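Local coordinates for putative periplasmic protein (Wolinella succinogenes, PDB 3KN3) that probably serves as a periplasmic solute-binding protein of the tungstate-transporter type, with two alpha/beta lobes, and can bind glutathione, at residues 5-11 / 34-40; 156-160 / 179-183; 94-98 / 109-115; 17-21 / 81-85. All coordinates share one frame; numbering follows the deposited sequence.

Interaction 1: residues 5-11 / 34-40; sequences AELRMAT and VDLKWVA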
loop_
_atom_site.group_PDB
_atom_site.type_symbol
_atom_site.label_atom_id
_atom_site.label_comp_id
_atom_site.label_asym_id
_atom_site.label_seq_id
_atom_site.Cartn_x
_atom_site.Cartn_y
_atom_site.Cartn_z
ATOM N N ALA A 5 -5.059 -23.235 -18.350
ATOM C CA ALA A 5 -5.477 -21.869 -18.617
ATOM C C ALA A 5 -4.698 -20.937 -17.697
ATOM O O ALA A 5 -4.471 -21.244 -16.526
ATOM C CB ALA A 5 -6.963 -21.706 -18.405
ATOM N N GLU A 6 -4.274 -19.801 -18.234
ATOM C CA GLU A 6 -3.551 -18.845 -17.426
ATOM C C GLU A 6 -3.996 -17.419 -17.693
ATOM O O GLU A 6 -4.689 -17.129 -18.667
ATOM C CB GLU A 6 -2.049 -18.980 -17.651
ATOM C CG GLU A 6 -1.609 -18.544 -19.025
ATOM C CD GLU A 6 -0.182 -18.963 -19.343
ATOM O OE1 GLU A 6 0.075 -20.186 -19.458
ATOM O OE2 GLU A 6 0.677 -18.064 -19.488
ATOM N N LEU A 7 -3.603 -16.532 -16.792
ATOM C CA LEU A 7 -3.886 -15.119 -16.917
ATOM C C LEU A 7 -2.563 -14.371 -16.721
ATOM O O LEU A 7 -1.851 -14.616 -15.750
ATOM C CB LEU A 7 -4.909 -14.697 -15.867
ATOM C CG LEU A 7 -5.245 -13.208 -15.969
ATOM C CD1 LEU A 7 -6.165 -12.946 -17.143
ATOM C CD2 LEU A 7 -5.861 -12.713 -14.687
ATOM N N ARG A 8 -2.227 -13.483 -17.653
ATOM C CA ARG A 8 -0.919 -12.834 -17.628
ATOM C C ARG A 8 -0.992 -11.479 -16.977
ATOM O O ARG A 8 -1.787 -10.628 -17.373
ATOM C CB ARG A 8 -0.334 -12.705 -19.037
ATOM C CG ARG A 8 0.107 -14.016 -19.628
ATOM C CD ARG A 8 0.139 -13.953 -21.147
ATOM N NE ARG A 8 0.838 -15.109 -21.698
ATOM C CZ ARG A 8 0.257 -16.265 -22.004
ATOM N NH1 ARG A 8 -1.045 -16.420 -21.832
ATOM N NH2 ARG A 8 0.984 -17.265 -22.494
HETATM N N MSE A 9 -0.124 -11.271 -15.993
HETATM C CA MSE A 9 -0.194 -10.074 -15.180
HETATM C C MSE A 9 1.130 -9.334 -15.102
HETATM O O MSE A 9 2.184 -9.938 -14.913
HETATM C CB MSE A 9 -0.644 -10.455 -13.780
HETATM C CG MSE A 9 -0.269 -9.461 -12.696
HETATM SE SE MSE A 9 -1.043 -9.946 -10.944
HETATM C CE MSE A 9 -2.479 -11.141 -11.590
ATOM N N ALA A 10 1.063 -8.020 -15.247
ATOM C CA ALA A 10 2.210 -7.180 -14.978
ATOM C C ALA A 10 2.000 -6.523 -13.624
ATOM O O ALA A 10 1.016 -5.812 -13.421
ATOM C CB ALA A 10 2.380 -6.133 -16.063
ATOM N N THR A 11 2.913 -6.773 -12.693
ATOM C CA THR A 11 2.842 -6.131 -11.397
ATOM C C THR A 11 4.149 -5.433 -11.020
ATOM O O THR A 11 5.089 -5.321 -11.815
ATOM C CB THR A 11 2.455 -7.103 -10.265
ATOM O OG1 THR A 11 2.178 -6.344 -9.085
ATOM C CG2 THR A 11 3.599 -8.074 -9.956
ATOM N N VAL A 34 -7.662 -21.536 -13.181
ATOM C CA VAL A 34 -6.752 -20.645 -13.901
ATOM C C VAL A 34 -5.458 -20.364 -13.130
ATOM O O VAL A 34 -5.496 -20.064 -11.935
ATOM C CB VAL A 34 -7.400 -19.288 -14.204
ATOM C CG1 VAL A 34 -6.353 -18.303 -14.762
ATOM C CG2 VAL A 34 -8.602 -19.437 -15.142
ATOM N N ASP A 35 -4.323 -20.448 -13.825
ATOM C CA ASP A 35 -3.037 -20.060 -13.251
ATOM C C ASP A 35 -2.679 -18.588 -13.471
ATOM O O ASP A 35 -2.599 -18.110 -14.599
ATOM C CB ASP A 35 -1.908 -20.927 -13.802
ATOM C CG ASP A 35 -1.890 -22.312 -13.203
ATOM O OD1 ASP A 35 -2.150 -22.436 -11.990
ATOM O OD2 ASP A 35 -1.603 -23.275 -13.952
ATOM N N LEU A 36 -2.441 -17.891 -12.372
ATOM C CA LEU A 36 -1.913 -16.538 -12.386
ATOM C C LEU A 36 -0.412 -16.532 -12.696
ATOM O O LEU A 36 0.382 -17.175 -12.014
ATOM C CB LEU A 36 -2.143 -15.905 -11.020
ATOM C CG LEU A 36 -2.592 -14.451 -11.031
ATOM C CD1 LEU A 36 -3.812 -14.323 -11.925
ATOM C CD2 LEU A 36 -2.883 -13.986 -9.605
ATOM N N LYS A 37 -0.028 -15.808 -13.734
ATOM C CA LYS A 37 1.378 -15.678 -14.080
ATOM C C LYS A 37 1.728 -14.190 -14.083
ATOM O O LYS A 37 1.091 -13.389 -14.774
ATOM C CB LYS A 37 1.673 -16.320 -15.447
ATOM C CG LYS A 37 1.535 -17.848 -15.511
ATOM C CD LYS A 37 2.661 -18.581 -14.760
ATOM C CE LYS A 37 4.069 -18.320 -15.347
ATOM N NZ LYS A 37 4.471 -19.322 -16.396
ATOM N N TRP A 38 2.718 -13.799 -13.298
ATOM C CA TRP A 38 3.023 -12.378 -13.230
ATOM C C TRP A 38 4.492 -12.033 -13.417
ATOM O O TRP A 38 5.377 -12.825 -13.141
ATOM C CB TRP A 38 2.493 -11.765 -11.934
ATOM C CG TRP A 38 3.093 -12.308 -10.659
ATOM C CD1 TRP A 38 4.189 -11.826 -9.999
ATOM C CD2 TRP A 38 2.616 -13.422 -9.882
ATOM N NE1 TRP A 38 4.425 -12.571 -8.865
ATOM C CE2 TRP A 38 3.477 -13.553 -8.770
ATOM C CE3 TRP A 38 1.556 -14.325 -10.025
ATOM C CZ2 TRP A 38 3.301 -14.540 -7.807
ATOM C CZ3 TRP A 38 1.381 -15.303 -9.067
ATOM C CH2 TRP A 38 2.247 -15.407 -7.972
ATOM N N VAL A 39 4.736 -10.826 -13.890
ATOM C CA VAL A 39 6.084 -10.331 -13.956
ATOM C C VAL A 39 6.129 -9.058 -13.137
ATOM O O VAL A 39 5.246 -8.206 -13.262
ATOM C CB VAL A 39 6.518 -10.069 -15.392
ATOM C CG1 VAL A 39 7.994 -9.755 -15.424
ATOM C CG2 VAL A 39 6.245 -11.293 -16.241
ATOM N N ALA A 40 7.154 -8.948 -12.291
ATOM C CA ALA A 40 7.267 -7.843 -11.345
ATOM C C ALA A 40 8.384 -6.884 -11.753
ATOM O O ALA A 40 9.556 -7.237 -11.739
ATOM C CB ALA A 40 7.501 -8.375 -9.934
#
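Met9, a selenomethionine, reaches across to Leu36 with its terminal methyl: CE sits 3.4 Å from Leu36 CG and is about as near to both branches. The bend at chi3 (-20°) turns that methyl back toward the leucine, whereas CG, lower in the chain, lies beside Trp38 CB at 3.7 Å. Leu7 runs alongside Leu36, CD2 to CD1 3.8 Å. Farther along, the Thr11 methyl CG2 meets Trp38 CD1 at 3.8 Å, coming obliquely to the indole. These residues share one face of a parallel strand pair; the other carries Glu6, Arg8, Lys37 and Val39. There Glu6 OE2 lies over the centre of the Arg8 guanidinium, a purely electrostatic pairing with no N-H aimed at the oxygen.

Six backbone hydrogen bonds hold the register. Asp35 N gives the straightest, to Ala5 O (2.8 Å, 174° at the hydrogen), and Met9 N makes the shortest, to Lys37 O (2.7 Å). Polar ends are anchored farther out: Thr11 OG1 bonds to Phe59 O, Trp38 NE1 to Asp16 and Asp35 to Lys29.

The connection is a beta-alpha-beta crossover through helices 13-18 and 20-32; Leu21 of the latter packs against Met9, Thr11 and Trp38. Phe224 of helix 218-229 covers Leu7 and Leu36, while strand 57-60 pairs in parallel with strand 6-12 on its other side.

Interaction 2: residues 156-160 / 179-183; sequences LATIN and YESNH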
loop_
_atom_site.group_PDB
_atom_site.type_symbol
_atom_site.label_atom_id
_atom_site.label_comp_id
_atom_site.label_asym_id
_atom_site.label_seq_id
_atom_site.Cartn_x
_atom_site.Cartn_y
_atom_site.Cartn_z
ATOM N N LEU A 156 12.892 1.056 6.790
ATOM C CA LEU A 156 13.511 0.501 7.977
ATOM C C LEU A 156 14.489 1.467 8.645
ATOM O O LEU A 156 14.601 1.503 9.878
ATOM C CB LEU A 156 14.181 -0.834 7.655
ATOM C CG LEU A 156 13.629 -1.953 8.542
ATOM C CD1 LEU A 156 13.889 -3.310 7.934
ATOM C CD2 LEU A 156 14.210 -1.853 9.949
ATOM N N ALA A 157 15.197 2.249 7.836
ATOM C CA ALA A 157 16.135 3.229 8.378
ATOM C C ALA A 157 15.401 4.360 9.096
ATOM O O ALA A 157 15.868 4.856 10.123
ATOM C CB ALA A 157 17.029 3.789 7.273
ATOM N N THR A 158 14.253 4.768 8.557
ATOM C CA THR A 158 13.499 5.865 9.156
ATOM C C THR A 158 12.772 5.421 10.431
ATOM O O THR A 158 12.522 6.226 11.319
ATOM C CB THR A 158 12.542 6.593 8.158
ATOM O OG1 THR A 158 11.188 6.260 8.445
ATOM C CG2 THR A 158 12.840 6.248 6.736
ATOM N N ILE A 159 12.459 4.140 10.543
ATOM C CA ILE A 159 11.972 3.617 11.815
ATOM C C ILE A 159 13.074 3.716 12.877
ATOM O O ILE A 159 12.832 4.090 14.025
ATOM C CB ILE A 159 11.488 2.159 11.698
ATOM C CG1 ILE A 159 10.294 2.062 10.746
ATOM C CG2 ILE A 159 11.104 1.622 13.055
ATOM C CD1 ILE A 159 9.668 0.701 10.688
ATOM N N ASN A 160 14.295 3.390 12.493
ATOM C CA ASN A 160 15.389 3.481 13.454
ATOM C C ASN A 160 15.672 4.918 13.881
ATOM O O ASN A 160 15.985 5.183 15.044
ATOM C CB ASN A 160 16.650 2.793 12.928
ATOM C CG ASN A 160 16.506 1.277 12.895
ATOM O OD1 ASN A 160 15.966 0.669 13.832
ATOM N ND2 ASN A 160 16.980 0.659 11.811
ATOM N N TYR A 179 10.650 -5.354 11.273
ATOM C CA TYR A 179 11.344 -4.640 12.340
ATOM C C TYR A 179 11.193 -5.375 13.677
ATOM O O TYR A 179 12.133 -5.434 14.469
ATOM C CB TYR A 179 10.856 -3.183 12.464
ATOM C CG TYR A 179 11.532 -2.384 13.582
ATOM C CD1 TYR A 179 12.728 -1.707 13.359
ATOM C CD2 TYR A 179 10.973 -2.312 14.862
ATOM C CE1 TYR A 179 13.352 -0.979 14.376
ATOM C CE2 TYR A 179 11.594 -1.586 15.890
ATOM C CZ TYR A 179 12.779 -0.918 15.637
ATOM O OH TYR A 179 13.410 -0.197 16.639
ATOM N N GLU A 180 10.016 -5.942 13.919
ATOM C CA GLU A 180 9.727 -6.583 15.200
ATOM C C GLU A 180 10.499 -7.887 15.390
ATOM O O GLU A 180 10.944 -8.203 16.498
ATOM C CB GLU A 180 8.229 -6.852 15.341
ATOM C CG GLU A 180 7.467 -5.810 16.144
ATOM C CD GLU A 180 6.007 -6.191 16.360
ATOM O OE1 GLU A 180 5.429 -6.880 15.489
ATOM O OE2 GLU A 180 5.438 -5.801 17.402
ATOM N N SER A 181 10.639 -8.648 14.309
ATOM C CA SER A 181 11.368 -9.902 14.362
ATOM C C SER A 181 12.829 -9.633 14.694
ATOM O O SER A 181 13.510 -10.482 15.260
ATOM C CB SER A 181 11.248 -10.646 13.037
ATOM O OG SER A 181 11.684 -9.834 11.965
ATOM N N ASN A 182 13.303 -8.440 14.350
ATOM C CA ASN A 182 14.662 -8.026 14.686
ATOM C C ASN A 182 14.838 -7.793 16.173
ATOM O O ASN A 182 15.766 -8.302 16.785
ATOM C CB ASN A 182 15.031 -6.742 13.950
ATOM C CG ASN A 182 14.872 -6.864 12.458
ATOM O OD1 ASN A 182 14.993 -7.958 11.907
ATOM N ND2 ASN A 182 14.595 -5.743 11.790
ATOM N N HIS A 183 13.946 -7.004 16.752
ATOM C CA HIS A 183 14.087 -6.610 18.145
ATOM C C HIS A 183 13.185 -7.447 19.038
ATOM O O HIS A 183 12.240 -6.943 19.658
ATOM C CB HIS A 183 13.820 -5.114 18.308
ATOM C CG HIS A 183 14.700 -4.258 17.451
ATOM N ND1 HIS A 183 14.545 -4.168 16.085
ATOM C CD2 HIS A 183 15.748 -3.459 17.766
ATOM C CE1 HIS A 183 15.458 -3.347 15.593
ATOM N NE2 HIS A 183 16.198 -2.903 16.592
#
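The Tyr179 ring lies between Ile159 and His183. On one face Ile159 CG2 makes a CH-pi contact, 3.8 Å from the ring centroid and 16° off its normal. The branch can do so because it stands trans to the isoleucine backbone N while CG1 takes another course. Over the opposite face, above the ring centre, is His183 ND1. Two groups of helix 155-164 approach the ring edge in its plane: Leu156 CD2 stands 3.7 Å from Tyr179 CD1, and Asn160 OD1 is 3.1 Å from Tyr179 CE1. The asparagine amide is turned 49° from the ring.

The histidine is tied down within its own segment. Its ND1 donates to Tyr179 O (3.2 Å) at 171°, nearly in the imidazole plane, and joins the weak backbone bonds from Asn182 N and His183 N at the end of helix 173-182. Pro188 touches both rings, and Ile159 also reaches Thr171 of strand 168-172.

Two helices of the same lobe are thus joined chiefly by carbon contacts around one aromatic ring. The amide oxygen, placed at a C-H edge, is consistent with a modest electrostatic attraction, since that rim of the ring carries partial positive charge.

Interaction 3: residues 94-98 / 109-115; sequences FKQKF and LIEKEQV
Apolar contacts centre on Phe98, whose ring lies obliquely to both its partners. Its CE2 touches Leu109 CD2 at 3.7 Å, and its CZ meets Ile110 CG1 at 3.8 Å, the two side chains crossing at about a right angle. Lys97 CG lies loosely over one face of the Phe98 ring, off toward its margin, and the lysine's aliphatic stem also approaches Leu109 CD2. A looser pair, Phe94 CE2 with Val115 CB at 4.4 Å, extends the contact past the helix end.

The charged component is Lys97 with Glu113. The lysine chain leaves with CG trans to its backbone N (chi1 -164°), stays extended and bends only at chi4, meeting a carboxylate that comes from the opposite direction. NZ and OE1 are modelled 2.7 Å apart as a salt bridge with a weak hydrogen bond, but the exact place of OE1 is doubtful.

Backbone bonds end the second helix in a Schellman motif: Gln114 takes positive phi (53°), Val115 N bonds back to Ile110 O and Gln114 N to Glu111 O. That turn directs Val115 toward Phe94.

Beneath both helices, Leu168 of strand 168-172 touches Phe94, Phe98, Ile110 and Val115. Val192 of strand 190-193 backs the two phenylalanines, and Trp134 of helix 125-138 flanks Ile110.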
loop_
_atom_site.group_PDB
_atom_site.type_symbol
_atom_site.label_atom_id
_atom_site.label_comp_id
_atom_site.label_asym_id
_atom_site.label_seq_id
_atom_site.Cartn_x
_atom_site.Cartn_y
_atom_site.Cartn_z
ATOM N N PHE A 94 3.902 6.276 24.101
ATOM C CA PHE A 94 2.894 6.941 23.285
ATOM C C PHE A 94 1.513 6.286 23.176
ATOM O O PHE A 94 0.546 6.967 22.826
ATOM C CB PHE A 94 3.438 7.186 21.876
ATOM C CG PHE A 94 4.491 8.240 21.811
ATOM C CD1 PHE A 94 5.833 7.895 21.731
ATOM C CD2 PHE A 94 4.142 9.579 21.832
ATOM C CE1 PHE A 94 6.817 8.873 21.668
ATOM C CE2 PHE A 94 5.107 10.562 21.771
ATOM C CZ PHE A 94 6.457 10.209 21.689
ATOM N N LYS A 95 1.402 4.987 23.448
ATOM C CA LYS A 95 0.134 4.307 23.162
ATOM C C LYS A 95 -1.045 4.892 23.933
ATOM O O LYS A 95 -2.061 5.257 23.329
ATOM C CB LYS A 95 0.222 2.790 23.334
ATOM C CG LYS A 95 0.835 2.330 24.625
ATOM C CD LYS A 95 0.755 0.811 24.718
ATOM C CE LYS A 95 1.896 0.121 23.982
ATOM N NZ LYS A 95 1.730 -1.366 23.984
ATOM N N GLN A 96 -0.905 4.996 25.252
ATOM C CA GLN A 96 -1.905 5.668 26.080
ATOM C C GLN A 96 -2.279 7.042 25.541
ATOM O O GLN A 96 -3.446 7.415 25.533
ATOM C CB GLN A 96 -1.420 5.794 27.526
ATOM C CG GLN A 96 -1.517 4.508 28.290
ATOM C CD GLN A 96 -2.821 3.796 28.010
ATOM O OE1 GLN A 96 -2.833 2.714 27.423
ATOM N NE2 GLN A 96 -3.933 4.415 28.398
ATOM N N LYS A 97 -1.282 7.776 25.069
ATOM C CA LYS A 97 -1.463 9.144 24.588
ATOM C C LYS A 97 -2.601 9.357 23.574
ATOM O O LYS A 97 -3.282 10.386 23.614
ATOM C CB LYS A 97 -0.149 9.653 23.989
ATOM C CG LYS A 97 -0.099 11.155 23.811
ATOM C CD LYS A 97 1.242 11.565 23.235
ATOM C CE LYS A 97 1.518 13.039 23.461
ATOM N NZ LYS A 97 1.687 13.363 24.902
ATOM N N PHE A 98 -2.785 8.390 22.672
ATOM C CA PHE A 98 -3.719 8.522 21.557
ATOM C C PHE A 98 -4.942 7.618 21.659
ATOM O O PHE A 98 -5.776 7.598 20.752
ATOM C CB PHE A 98 -3.010 8.245 20.231
ATOM C CG PHE A 98 -1.871 9.185 19.945
ATOM C CD1 PHE A 98 -0.601 8.694 19.645
ATOM C CD2 PHE A 98 -2.060 10.560 19.982
ATOM C CE1 PHE A 98 0.456 9.564 19.380
ATOM C CE2 PHE A 98 -1.004 11.433 19.720
ATOM C CZ PHE A 98 0.253 10.933 19.415
ATOM N N LEU A 109 -2.671 16.672 17.734
ATOM C CA LEU A 109 -2.037 16.617 19.036
ATOM C C LEU A 109 -0.521 16.648 18.891
ATOM O O LEU A 109 0.173 17.322 19.639
ATOM C CB LEU A 109 -2.456 15.347 19.781
ATOM C CG LEU A 109 -1.977 15.291 21.238
ATOM C CD1 LEU A 109 -2.401 16.561 21.973
ATOM C CD2 LEU A 109 -2.500 14.038 21.951
ATOM N N ILE A 110 -0.026 15.886 17.930
ATOM C CA ILE A 110 1.384 15.840 17.604
ATOM C C ILE A 110 1.893 17.241 17.290
ATOM O O ILE A 110 2.927 17.665 17.799
ATOM C CB ILE A 110 1.636 14.894 16.410
ATOM C CG1 ILE A 110 1.554 13.440 16.868
ATOM C CG2 ILE A 110 2.979 15.152 15.784
ATOM C CD1 ILE A 110 1.426 12.439 15.734
ATOM N N GLU A 111 1.146 17.968 16.473
ATOM C CA GLU A 111 1.516 19.336 16.165
ATOM C C GLU A 111 1.491 20.225 17.406
ATOM O O GLU A 111 2.471 20.907 17.716
ATOM C CB GLU A 111 0.596 19.908 15.100
ATOM C CG GLU A 111 1.064 21.241 14.589
ATOM C CD GLU A 111 0.136 21.811 13.558
ATOM O OE1 GLU A 111 -1.093 21.677 13.748
ATOM O OE2 GLU A 111 0.631 22.389 12.562
ATOM N N LYS A 112 0.363 20.213 18.105
ATOM C CA LYS A 112 0.190 21.004 19.322
ATOM C C LYS A 112 1.335 20.781 20.317
ATOM O O LYS A 112 1.983 21.731 20.755
ATOM C CB LYS A 112 -1.178 20.714 19.967
ATOM C CG LYS A 112 -1.443 21.440 21.289
ATOM C CD LYS A 112 -2.947 21.620 21.547
ATOM C CE LYS A 112 -3.448 20.811 22.747
ATOM N NZ LYS A 112 -3.201 21.480 24.056
ATOM N N GLU A 113 1.594 19.528 20.662
ATOM C CA GLU A 113 2.647 19.233 21.625
ATOM C C GLU A 113 4.029 19.206 20.982
ATOM O O GLU A 113 5.037 19.070 21.671
ATOM C CB GLU A 113 2.353 17.921 22.352
ATOM C CG GLU A 113 1.056 17.962 23.138
ATOM C CD GLU A 113 0.864 16.738 23.993
ATOM O OE1 GLU A 113 1.715 15.832 23.913
ATOM O OE2 GLU A 113 -0.130 16.677 24.745
ATOM N N GLN A 114 4.066 19.354 19.661
ATOM C CA GLN A 114 5.316 19.290 18.889
ATOM C C GLN A 114 6.122 18.025 19.169
ATOM O O GLN A 114 7.283 18.111 19.544
ATOM C CB GLN A 114 6.192 20.521 19.169
ATOM C CG GLN A 114 5.593 21.842 18.706
ATOM C CD GLN A 114 6.582 22.994 18.785
ATOM O OE1 GLN A 114 7.091 23.467 17.761
ATOM N NE2 GLN A 114 6.865 23.450 20.003
ATOM N N VAL A 115 5.512 16.854 19.022
ATOM C CA VAL A 115 6.263 15.612 19.185
ATOM C C VAL A 115 7.016 15.271 17.894
ATOM O O VAL A 115 6.587 15.603 16.787
ATOM C CB VAL A 115 5.377 14.419 19.605
ATOM C CG1 VAL A 115 4.417 14.840 20.706
ATOM C CG2 VAL A 115 4.618 13.915 18.429
#

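Interaction 4: residues 17-21 / 81-85; sequences NTGLL and VMYND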
loop_
_atom_site.group_PDB
_atom_site.type_symbol
_atom_site.label_atom_id
_atom_site.label_comp_id
_atom_site.label_asym_id
_atom_site.label_seq_id
_atom_site.Cartn_x
_atom_site.Cartn_y
_atom_site.Cartn_z
ATOM N N ASN A 17 6.654 -8.294 -3.378
ATOM C CA ASN A 17 7.358 -8.560 -2.118
ATOM C C ASN A 17 6.490 -8.675 -0.885
ATOM O O ASN A 17 6.912 -9.228 0.123
ATOM C CB ASN A 17 8.429 -7.509 -1.876
ATOM C CG ASN A 17 9.555 -7.635 -2.839
ATOM O OD1 ASN A 17 9.740 -8.691 -3.454
ATOM N ND2 ASN A 17 10.313 -6.561 -3.004
ATOM N N THR A 18 5.282 -8.141 -0.975
ATOM C CA THR A 18 4.289 -8.296 0.067
ATOM C C THR A 18 3.760 -9.742 0.165
ATOM O O THR A 18 3.216 -10.149 1.203
ATOM C CB THR A 18 3.102 -7.350 -0.183
ATOM O OG1 THR A 18 2.277 -7.878 -1.232
ATOM C CG2 THR A 18 3.608 -5.956 -0.575
ATOM N N GLY A 19 3.918 -10.520 -0.906
ATOM C CA GLY A 19 3.342 -11.848 -0.929
ATOM C C GLY A 19 1.851 -11.916 -1.242
ATOM O O GLY A 19 1.308 -13.010 -1.396
ATOM N N LEU A 20 1.183 -10.770 -1.349
ATOM C CA LEU A 20 -0.237 -10.751 -1.710
ATOM C C LEU A 20 -0.549 -11.718 -2.875
ATOM O O LEU A 20 -1.493 -12.499 -2.808
ATOM C CB LEU A 20 -0.679 -9.331 -2.069
ATOM C CG LEU A 20 -2.151 -9.082 -2.438
ATOM C CD1 LEU A 20 -3.092 -9.689 -1.400
ATOM C CD2 LEU A 20 -2.416 -7.586 -2.621
ATOM N N LEU A 21 0.250 -11.665 -3.933
ATOM C CA LEU A 21 -0.033 -12.456 -5.128
ATOM C C LEU A 21 0.071 -13.952 -4.871
ATOM O O LEU A 21 -0.702 -14.743 -5.421
ATOM C CB LEU A 21 0.909 -12.073 -6.266
ATOM C CG LEU A 21 0.599 -10.698 -6.844
ATOM C CD1 LEU A 21 1.699 -10.245 -7.757
ATOM C CD2 LEU A 21 -0.716 -10.770 -7.575
ATOM N N VAL A 81 -7.764 -3.658 -4.079
ATOM C CA VAL A 81 -7.639 -4.747 -3.124
ATOM C C VAL A 81 -6.933 -4.200 -1.894
ATOM O O VAL A 81 -5.811 -3.715 -1.975
ATOM C CB VAL A 81 -6.814 -5.914 -3.686
ATOM C CG1 VAL A 81 -6.631 -7.009 -2.624
ATOM C CG2 VAL A 81 -7.451 -6.457 -4.955
HETATM N N MSE A 82 -7.590 -4.261 -0.751
HETATM C CA MSE A 82 -7.036 -3.593 0.407
HETATM C C MSE A 82 -6.174 -4.563 1.176
HETATM O O MSE A 82 -6.546 -5.719 1.359
HETATM C CB MSE A 82 -8.135 -3.035 1.287
HETATM C CG MSE A 82 -8.699 -4.046 2.234
HETATM SE SE MSE A 82 -9.082 -3.201 3.936
HETATM C CE MSE A 82 -10.418 -1.920 3.338
ATOM N N TYR A 83 -5.012 -4.099 1.623
ATOM C CA TYR A 83 -4.040 -5.016 2.197
ATOM C C TYR A 83 -2.868 -4.260 2.776
ATOM O O TYR A 83 -2.437 -3.242 2.222
ATOM C CB TYR A 83 -3.539 -5.960 1.108
ATOM C CG TYR A 83 -2.694 -7.108 1.596
ATOM C CD1 TYR A 83 -3.260 -8.162 2.302
ATOM C CD2 TYR A 83 -1.338 -7.167 1.313
ATOM C CE1 TYR A 83 -2.489 -9.232 2.739
ATOM C CE2 TYR A 83 -0.558 -8.230 1.747
ATOM C CZ TYR A 83 -1.135 -9.261 2.460
ATOM O OH TYR A 83 -0.357 -10.326 2.884
ATOM N N ASN A 84 -2.343 -4.767 3.884
ATOM C CA ASN A 84 -1.114 -4.226 4.444
ATOM C C ASN A 84 -1.302 -2.763 4.823
ATOM O O ASN A 84 -0.586 -1.887 4.331
ATOM C CB ASN A 84 0.014 -4.367 3.419
ATOM C CG ASN A 84 1.382 -4.027 3.986
ATOM O OD1 ASN A 84 1.608 -4.085 5.204
ATOM N ND2 ASN A 84 2.321 -3.690 3.092
ATOM N N ASP A 85 -2.278 -2.517 5.688
ATOM C CA ASP A 85 -2.616 -1.168 6.132
ATOM C C ASP A 85 -1.444 -0.468 6.802
ATOM O O ASP A 85 -0.559 -1.114 7.358
ATOM C CB ASP A 85 -3.787 -1.217 7.119
ATOM C CG ASP A 85 -3.478 -2.062 8.352
ATOM O OD1 ASP A 85 -2.848 -3.136 8.205
ATOM O OD2 ASP A 85 -3.870 -1.655 9.469
#
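Leu20 and Tyr83 both send CG trans to the backbone N (chi1 -178° and -171°), which lets the two side chains slide past each other in opposite directions. The contact joins an ST turn at Thr18 to the segment that leaves strand 78-82 and crosses to the second lobe of this periplasmic binding protein fold. Leu20 CD1 lies over the middle of the Tyr83 ring in a CH-pi contact, 3.9 Å from the centroid and 9° off the normal. Leu20 CB adds a touch to Tyr83 CE2 at 4.0 Å, and CD2 reaches back to Val81 CG1 at 4.3 Å.

Gly19, with positive phi, separates the two short helical pieces and stands at the N-cap position of helix 20-32, so the chain can change direction just before Leu20. Phe59 also packs against Leu20, and Phe240 touches Tyr83.

Asn84 lies next to the ligand-site residues Asn201 and Tyr203. Its backbone O accepts from Asn201 ND2, while its OD1 takes a bond from Gly174 N. Thr18 OG1, bonded also to Thr15 O, accepts from Leu20 N at 3.1 Å and lies 4.1 Å from Tyr83 CE2.

How the interactions relate
Interactions 1 and 4 belong to the lobe containing strands 6-12 and 35-41; interactions 2 and 3 belong to the other. The first two touch through Leu21, whose CD2 lies 3.5 Å from Met9 SE. Interaction 4 lies nearest the middle of the molecule; interaction 3 is outermost, its centre about 45 Å from that of interaction 1. None is wholly buried: Leu7, Met9 and Leu36 of interaction 1 are buried while Arg8 and Lys37 are exposed, and Phe98 and Ile110 are the buried part of interaction 3. Backbone bonding unites the strands of interaction 1, methyl-to-tyrosine contacts mark interactions 2 and 4, and interaction 3 sets apolar contacts against the sheet and adds a charged pair of uncertain geometry.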